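Local coordinates for G protein coupled receptor (Arabidopsis thaliana, PDB 3T33) that binds zinc as a LanC-like protein and may play a role in abscisic acid signaling, at residues L52-V63 and I392-N403. Sequence-based numbering, arbitrary orientation.
Sequences LHRYALSIKDKV and IGGMAYMLLDMN
Lys-60 N donates its helical bond to Ala-56 O at 2.7 Å, and both residues touch the other helix, Lys-60 through this N at Ala-396 CB. No hydrogen bond joins the two helices; the interface is held by apolar packing. They run nearly antiparallel, at 151°. The segment axes approach to 8.4 Å. Small residues allow this approach: the CA atoms of Ala-56 and Ala-396 are 4.6 Å apart. Ala-56 CB meets Leu-399 CB at 3.5 Å, a tight carbon contact.

Two knobs interlock. Leu-399 sits among Leu-52, Tyr-55, Ala-56 and Ile-59. Its CD1 faces Leu-52 CG, and the two side chains cross at about a right angle. Leu-399 CD2 lies in the plane of the Tyr-55 ring, 3.6 Å from Tyr-55 CD2 at its edge. Met-395 CE meets the neighbouring ring atom, CE2, also at the edge. In return, Ile-59 fills the hole between Ile-392, Met-395, Ala-396 and Leu-399. A chi1 of -59° sets CG1 beside the backbone N and CG2 anti to it, and the two branches reach different parts of the hole. Ile-59 CG2 packs on Ala-396 CB at 3.6 Å and on Ile-392 CG1. Ile-59 CD1 reaches Leu-399 CD2 and Met-395 SD. The Met-395 chain is fully extended, which carries its CE past Ile-59 to the tyrosine.

At one end, Val-63 CG2 rests on the backbone of Gly-393. At the other, Leu-400 CD2 lies 3.8 Å from His-53 ND1, obliquely to the ring, and Leu-52 CD2 touches Met-402 CB. Lys-60 turns its amine elsewhere, to a salt bridge with Asp-103. Helix 353-375 also packs on Leu-52, Tyr-55 and Met-395. The contact joins helix 45-69 to helix 392-402 near the C-terminus, distant in sequence, as in the all-helical alpha/alpha toroid of LanC-like proteins.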
ATOM      1  N   LEU A  52      14.259  -1.378  14.215  1.00 34.91           N
ATOM      2  CA  LEU A  52      12.946  -1.745  13.649  1.00 35.53           C
ATOM      3  C   LEU A  52      13.056  -3.072  12.887  1.00 34.67           C
ATOM      4  O   LEU A  52      12.111  -3.877  12.827  1.00 35.72           O
ATOM      5  CB  LEU A  52      12.480  -0.687  12.633  1.00 35.35           C
ATOM      6  CG  LEU A  52      11.451   0.338  13.005  1.00 36.34           C
ATOM      7  CD1 LEU A  52      11.671   0.823  14.398  1.00 36.78           C
ATOM      8  CD2 LEU A  52      11.526   1.426  11.984  1.00 35.24           C
ATOM      9  N   HIS A  53      14.198  -3.259  12.271  1.00 33.29           N
ATOM     10  CA  HIS A  53      14.492  -4.477  11.585  1.00 34.18           C
ATOM     11  C   HIS A  53      14.414  -5.708  12.523  1.00 33.66           C
ATOM     12  O   HIS A  53      13.738  -6.677  12.193  1.00 33.61           O
ATOM     13  CB  HIS A  53      15.817  -4.364  10.897  1.00 33.12           C
ATOM     14  CG  HIS A  53      16.232  -5.628  10.233  1.00 37.74           C
ATOM     15  ND1 HIS A  53      15.672  -6.060   9.045  1.00 41.08           N
ATOM     16  CD2 HIS A  53      17.161  -6.547  10.575  1.00 37.50           C
ATOM     17  CE1 HIS A  53      16.243  -7.200   8.687  1.00 40.60           C
ATOM     18  NE2 HIS A  53      17.138  -7.522   9.603  1.00 41.26           N
ATOM     19  N   ARG A  54      15.005  -5.622  13.715  1.00 33.59           N
ATOM     20  CA  ARG A  54      14.974  -6.736  14.665  1.00 33.41           C
ATOM     21  C   ARG A  54      13.575  -7.021  15.132  1.00 33.53           C
ATOM     22  O   ARG A  54      13.183  -8.178  15.237  1.00 32.55           O
ATOM     23  CB  ARG A  54      15.897  -6.476  15.861  1.00 33.84           C
ATOM     24  CG  ARG A  54      17.389  -6.478  15.431  1.00 37.16           C
ATOM     25  CD  ARG A  54      17.858  -7.905  15.201  1.00 43.42           C
ATOM     26  NE  ARG A  54      18.755  -8.128  14.061  1.00 49.74           N
ATOM     27  CZ  ARG A  54      19.040  -9.357  13.589  1.00 51.97           C
ATOM     28  NH1 ARG A  54      18.526 -10.450  14.173  1.00 49.49           N
ATOM     29  NH2 ARG A  54      19.851  -9.504  12.543  1.00 52.97           N
ATOM     30  N   TYR A  55      12.821  -5.956  15.404  1.00 33.32           N
ATOM     31  CA  TYR A  55      11.412  -6.065  15.752  1.00 34.00           C
ATOM     32  C   TYR A  55      10.610  -6.725  14.628  1.00 33.22           C
ATOM     33  O   TYR A  55       9.773  -7.552  14.875  1.00 32.00           O
ATOM     34  CB  TYR A  55      10.795  -4.682  15.983  1.00 34.08           C
ATOM     35  CG  TYR A  55       9.520  -4.821  16.743  1.00 38.32           C
ATOM     36  CD1 TYR A  55       9.541  -5.353  18.023  1.00 44.17           C
ATOM     37  CD2 TYR A  55       8.284  -4.427  16.209  1.00 42.09           C
ATOM     38  CE1 TYR A  55       8.381  -5.489  18.767  1.00 46.42           C
ATOM     39  CE2 TYR A  55       7.098  -4.555  16.952  1.00 41.19           C
ATOM     40  CZ  TYR A  55       7.164  -5.101  18.231  1.00 46.01           C
ATOM     41  OH  TYR A  55       6.050  -5.286  19.033  1.00 49.74           O
ATOM     42  N   ALA A  56      10.849  -6.292  13.396  1.00 33.24           N
ATOM     43  CA  ALA A  56      10.097  -6.798  12.289  1.00 34.92           C
ATOM     44  C   ALA A  56      10.374  -8.301  12.156  1.00 35.95           C
ATOM     45  O   ALA A  56       9.443  -9.074  11.878  1.00 35.76           O
ATOM     46  CB  ALA A  56      10.434  -6.055  11.007  1.00 34.31           C
ATOM     47  N   LEU A  57      11.624  -8.727  12.404  1.00 36.42           N
ATOM     48  CA  LEU A  57      11.936 -10.175  12.357  1.00 35.66           C
ATOM     49  C   LEU A  57      11.097 -10.934  13.366  1.00 35.86           C
ATOM     50  O   LEU A  57      10.492 -11.961  13.026  1.00 36.60           O
ATOM     51  CB  LEU A  57      13.386 -10.465  12.565  1.00 35.56           C
ATOM     52  CG  LEU A  57      14.349 -10.000  11.487  1.00 36.36           C
ATOM     53  CD1 LEU A  57      15.776 -10.456  11.854  1.00 36.39           C
ATOM     54  CD2 LEU A  57      13.964 -10.496  10.100  1.00 34.25           C
ATOM     55  N   SER A  58      10.955 -10.419  14.573  1.00 34.43           N
ATOM     56  CA  SER A  58      10.091 -11.138  15.492  1.00 34.86           C
ATOM     57  C   SER A  58       8.681 -11.140  15.003  1.00 35.40           C
ATOM     58  O   SER A  58       8.083 -12.175  15.092  1.00 35.90           O
ATOM     59  CB  SER A  58      10.110 -10.644  16.938  1.00 33.98           C
ATOM     60  OG  SER A  58      11.334  -9.973  17.241  1.00 40.55           O
ATOM     61  N   ILE A  59       8.120 -10.012  14.527  1.00 35.19           N
ATOM     62  CA  ILE A  59       6.730 -10.066  13.957  1.00 35.87           C
ATOM     63  C   ILE A  59       6.658 -11.111  12.808  1.00 35.65           C
ATOM     64  O   ILE A  59       5.817 -11.998  12.825  1.00 36.26           O
ATOM     65  CB  ILE A  59       6.175  -8.685  13.526  1.00 36.55           C
ATOM     66  CG1 ILE A  59       6.153  -7.741  14.718  1.00 38.18           C
ATOM     67  CG2 ILE A  59       4.744  -8.755  12.855  1.00 36.04           C
ATOM     68  CD1 ILE A  59       6.013  -6.260  14.274  1.00 43.14           C
ATOM     69  N   LYS A  60       7.552 -10.977  11.833  1.00 35.69           N
ATOM     70  CA  LYS A  60       7.595 -11.897  10.703  1.00 36.35           C
ATOM     71  C   LYS A  60       7.544 -13.346  11.175  1.00 37.98           C
ATOM     72  O   LYS A  60       6.753 -14.144  10.673  1.00 38.20           O
ATOM     73  CB  LYS A  60       8.854 -11.660   9.867  1.00 34.78           C
ATOM     74  CG  LYS A  60       9.031 -12.641   8.720  1.00 33.97           C
ATOM     75  CD  LYS A  60      10.422 -12.539   8.116  1.00 33.66           C
ATOM     76  CE  LYS A  60      11.398 -13.474   8.814  1.00 36.98           C
ATOM     77  NZ  LYS A  60      12.538 -13.846   7.933  1.00 37.60           N
ATOM     78  N   ASP A  61       8.392 -13.678  12.143  1.00 38.52           N
ATOM     79  CA  ASP A  61       8.439 -15.028  12.689  1.00 40.37           C
ATOM     80  C   ASP A  61       7.091 -15.426  13.280  1.00 39.06           C
ATOM     81  O   ASP A  61       6.592 -16.524  13.032  1.00 40.10           O
ATOM     82  CB  ASP A  61       9.532 -15.139  13.753  1.00 41.40           C
ATOM     83  CG  ASP A  61      10.908 -15.357  13.154  1.00 44.92           C
ATOM     84  OD1 ASP A  61      11.037 -15.276  11.914  1.00 47.30           O
ATOM     85  OD2 ASP A  61      11.859 -15.610  13.923  1.00 52.49           O
ATOM     86  N   LYS A  62       6.505 -14.525  14.061  1.00 38.80           N
ATOM     87  CA  LYS A  62       5.208 -14.777  14.682  1.00 38.79           C
ATOM     88  C   LYS A  62       4.140 -15.036  13.625  1.00 39.26           C
ATOM     89  O   LYS A  62       3.312 -15.934  13.774  1.00 39.96           O
ATOM     90  CB  LYS A  62       4.800 -13.596  15.565  1.00 38.79           C
ATOM     91  CG  LYS A  62       3.390 -13.698  16.123  1.00 37.28           C
ATOM     92  CD  LYS A  62       3.226 -14.938  16.987  1.00 42.39           C
ATOM     93  CE  LYS A  62       2.123 -14.752  18.017  1.00 41.76           C
ATOM     94  NZ  LYS A  62       1.611 -16.054  18.524  1.00 46.01           N
ATOM     95  N   VAL A  63       4.165 -14.242  12.560  1.00 37.24           N
ATOM     96  CA  VAL A  63       3.207 -14.390  11.474  1.00 35.63           C
ATOM     97  C   VAL A  63       3.373 -15.737  10.741  1.00 35.54           C
ATOM     98  O   VAL A  63       2.394 -16.385  10.476  1.00 35.18           O
ATOM     99  CB  VAL A  63       3.286 -13.206  10.452  1.00 36.11           C
ATOM    100  CG1 VAL A  63       2.346 -13.481   9.242  1.00 35.56           C
ATOM    101  CG2 VAL A  63       2.880 -11.912  11.114  1.00 30.39           C
ATOM    102  N   ILE A 392      -0.730  -7.861  11.877  1.00 29.10           N
ATOM    103  CA  ILE A 392       0.600  -7.409  12.166  1.00 29.10           C
ATOM    104  C   ILE A 392       1.537  -7.781  11.045  1.00 28.69           C
ATOM    105  O   ILE A 392       2.673  -7.316  11.006  1.00 29.33           O
ATOM    106  CB  ILE A 392       1.166  -7.926  13.538  1.00 29.11           C
ATOM    107  CG1 ILE A 392       1.267  -9.458  13.593  1.00 28.60           C
ATOM    108  CG2 ILE A 392       0.334  -7.435  14.651  1.00 31.03           C
ATOM    109  CD1 ILE A 392       1.904  -9.999  14.851  1.00 32.23           C
ATOM    110  N   GLY A 393       1.094  -8.670  10.166  1.00 29.42           N
ATOM    111  CA  GLY A 393       1.855  -8.946   8.913  1.00 28.40           C
ATOM    112  C   GLY A 393       2.265  -7.630   8.232  1.00 27.81           C
ATOM    113  O   GLY A 393       3.383  -7.489   7.763  1.00 28.16           O
ATOM    114  N   GLY A 394       1.361  -6.655   8.192  1.00 27.40           N
ATOM    115  CA  GLY A 394       1.573  -5.403   7.430  1.00 27.80           C
ATOM    116  C   GLY A 394       2.486  -4.416   8.178  1.00 28.69           C
ATOM    117  O   GLY A 394       3.221  -3.560   7.557  1.00 28.49           O
ATOM    118  N   MET A 395       2.453  -4.537   9.488  1.00 28.43           N
ATOM    119  CA  MET A 395       3.385  -3.779  10.389  1.00 30.91           C
ATOM    120  C   MET A 395       4.761  -4.290  10.172  1.00 30.50           C
ATOM    121  O   MET A 395       5.664  -3.500   9.976  1.00 31.36           O
ATOM    122  CB  MET A 395       3.006  -3.957  11.848  1.00 30.03           C
ATOM    123  CG  MET A 395       3.786  -3.059  12.807  1.00 36.05           C
ATOM    124  SD  MET A 395       3.272  -3.315  14.503  1.00 42.62           S
ATOM    125  CE  MET A 395       4.608  -2.491  15.382  1.00 51.07           C
ATOM    126  N   ALA A 396       4.951  -5.617  10.155  1.00 30.71           N
ATOM    127  CA  ALA A 396       6.315  -6.130   9.801  1.00 30.20           C
ATOM    128  C   ALA A 396       6.761  -5.678   8.419  1.00 29.47           C
ATOM    129  O   ALA A 396       7.933  -5.408   8.198  1.00 30.12           O
ATOM    130  CB  ALA A 396       6.385  -7.682   9.853  1.00 30.12           C
ATOM    131  N   TYR A 397       5.816  -5.614   7.483  1.00 27.92           N
ATOM    132  CA  TYR A 397       6.140  -5.288   6.125  1.00 26.55           C
ATOM    133  C   TYR A 397       6.627  -3.830   6.069  1.00 26.92           C
ATOM    134  O   TYR A 397       7.611  -3.496   5.427  1.00 25.06           O
ATOM    135  CB  TYR A 397       4.871  -5.493   5.261  1.00 26.70           C
ATOM    136  CG  TYR A 397       5.158  -5.394   3.794  1.00 24.63           C
ATOM    137  CD1 TYR A 397       5.364  -4.140   3.166  1.00 19.96           C
ATOM    138  CD2 TYR A 397       5.220  -6.546   3.014  1.00 22.40           C
ATOM    139  CE1 TYR A 397       5.659  -4.078   1.774  1.00 21.66           C
ATOM    140  CE2 TYR A 397       5.519  -6.485   1.646  1.00 22.47           C
ATOM    141  CZ  TYR A 397       5.761  -5.266   1.032  1.00 21.48           C
ATOM    142  OH  TYR A 397       6.051  -5.261  -0.345  1.00 21.87           O
ATOM    143  N   MET A 398       5.931  -2.971   6.782  1.00 28.00           N
ATOM    144  CA  MET A 398       6.246  -1.554   6.806  1.00 29.33           C
ATOM    145  C   MET A 398       7.620  -1.386   7.498  1.00 30.19           C
ATOM    146  O   MET A 398       8.508  -0.644   7.011  1.00 29.91           O
ATOM    147  CB  MET A 398       5.109  -0.789   7.527  1.00 28.57           C
ATOM    148  CG  MET A 398       5.272   0.733   7.568  1.00 30.55           C
ATOM    149  SD  MET A 398       6.438   1.137   8.834  1.00 31.03           S
ATOM    150  CE  MET A 398       5.391   0.955  10.260  1.00 22.42           C
ATOM    151  N   LEU A 399       7.817  -2.138   8.570  1.00 30.38           N
ATOM    152  CA  LEU A 399       9.053  -2.036   9.351  1.00 31.69           C
ATOM    153  C   LEU A 399      10.268  -2.389   8.496  1.00 31.82           C
ATOM    154  O   LEU A 399      11.291  -1.611   8.437  1.00 30.88           O
ATOM    155  CB  LEU A 399       8.993  -2.905  10.607  1.00 31.17           C
ATOM    156  CG  LEU A 399       8.521  -2.401  11.979  1.00 35.97           C
ATOM    157  CD1 LEU A 399       7.885  -1.018  11.942  1.00 37.08           C
ATOM    158  CD2 LEU A 399       7.693  -3.498  12.795  1.00 35.67           C
ATOM    159  N   LEU A 400      10.135  -3.515   7.781  1.00 30.00           N
ATOM    160  CA  LEU A 400      11.179  -3.930   6.855  1.00 29.91           C
ATOM    161  C   LEU A 400      11.453  -2.864   5.802  1.00 30.25           C
ATOM    162  O   LEU A 400      12.614  -2.639   5.394  1.00 30.14           O
ATOM    163  CB  LEU A 400      10.755  -5.233   6.179  1.00 30.22           C
ATOM    164  CG  LEU A 400      10.765  -6.425   7.156  1.00 31.31           C
ATOM    165  CD1 LEU A 400      10.171  -7.688   6.524  1.00 32.50           C
ATOM    166  CD2 LEU A 400      12.199  -6.721   7.709  1.00 29.78           C
ATOM    167  N   ASP A 401      10.396  -2.205   5.333  1.00 28.71           N
ATOM    168  CA  ASP A 401      10.540  -1.228   4.229  1.00 29.92           C
ATOM    169  C   ASP A 401      11.248   0.091   4.765  1.00 31.23           C
ATOM    170  O   ASP A 401      11.833   0.879   3.983  1.00 30.44           O
ATOM    171  CB  ASP A 401       9.154  -0.937   3.653  1.00 28.95           C
ATOM    172  CG  ASP A 401       9.041  -1.166   2.181  1.00 30.43           C
ATOM    173  OD1 ASP A 401      10.056  -1.385   1.481  1.00 31.86           O
ATOM    174  OD2 ASP A 401       7.876  -1.103   1.698  1.00 29.83           O
ATOM    175  N   MET A 402      11.182   0.330   6.089  1.00 31.52           N
ATOM    176  CA  MET A 402      11.956   1.450   6.705  1.00 32.84           C
ATOM    177  C   MET A 402      13.478   1.262   6.616  1.00 34.19           C
ATOM    178  O   MET A 402      14.239   2.213   6.694  1.00 34.87           O
ATOM    179  CB  MET A 402      11.580   1.698   8.150  1.00 32.78           C
ATOM    180  CG  MET A 402      10.122   2.047   8.419  1.00 34.55           C
ATOM    181  SD  MET A 402       9.701   3.733   7.929  1.00 36.52           S
ATOM    182  CE  MET A 402      10.492   4.618   9.273  1.00 34.31           C
ATOM    183  N   ASN A 403      13.929   0.044   6.419  1.00 34.98           N
ATOM    184  CA  ASN A 403      15.333  -0.168   6.267  1.00 36.88           C
ATOM    185  C   ASN A 403      15.908   0.651   5.115  1.00 37.08           C
ATOM    186  O   ASN A 403      17.065   1.072   5.201  1.00 35.86           O
ATOM    187  CB  ASN A 403      15.629  -1.640   6.046  1.00 37.58           C
ATOM    188  CG  ASN A 403      16.989  -2.017   6.547  1.00 45.01           C
ATOM    189  OD1 ASN A 403      17.211  -2.090   7.768  1.00 49.64           O
ATOM    190  ND2 ASN A 403      17.948  -2.208   5.605  1.00 48.12           N
TER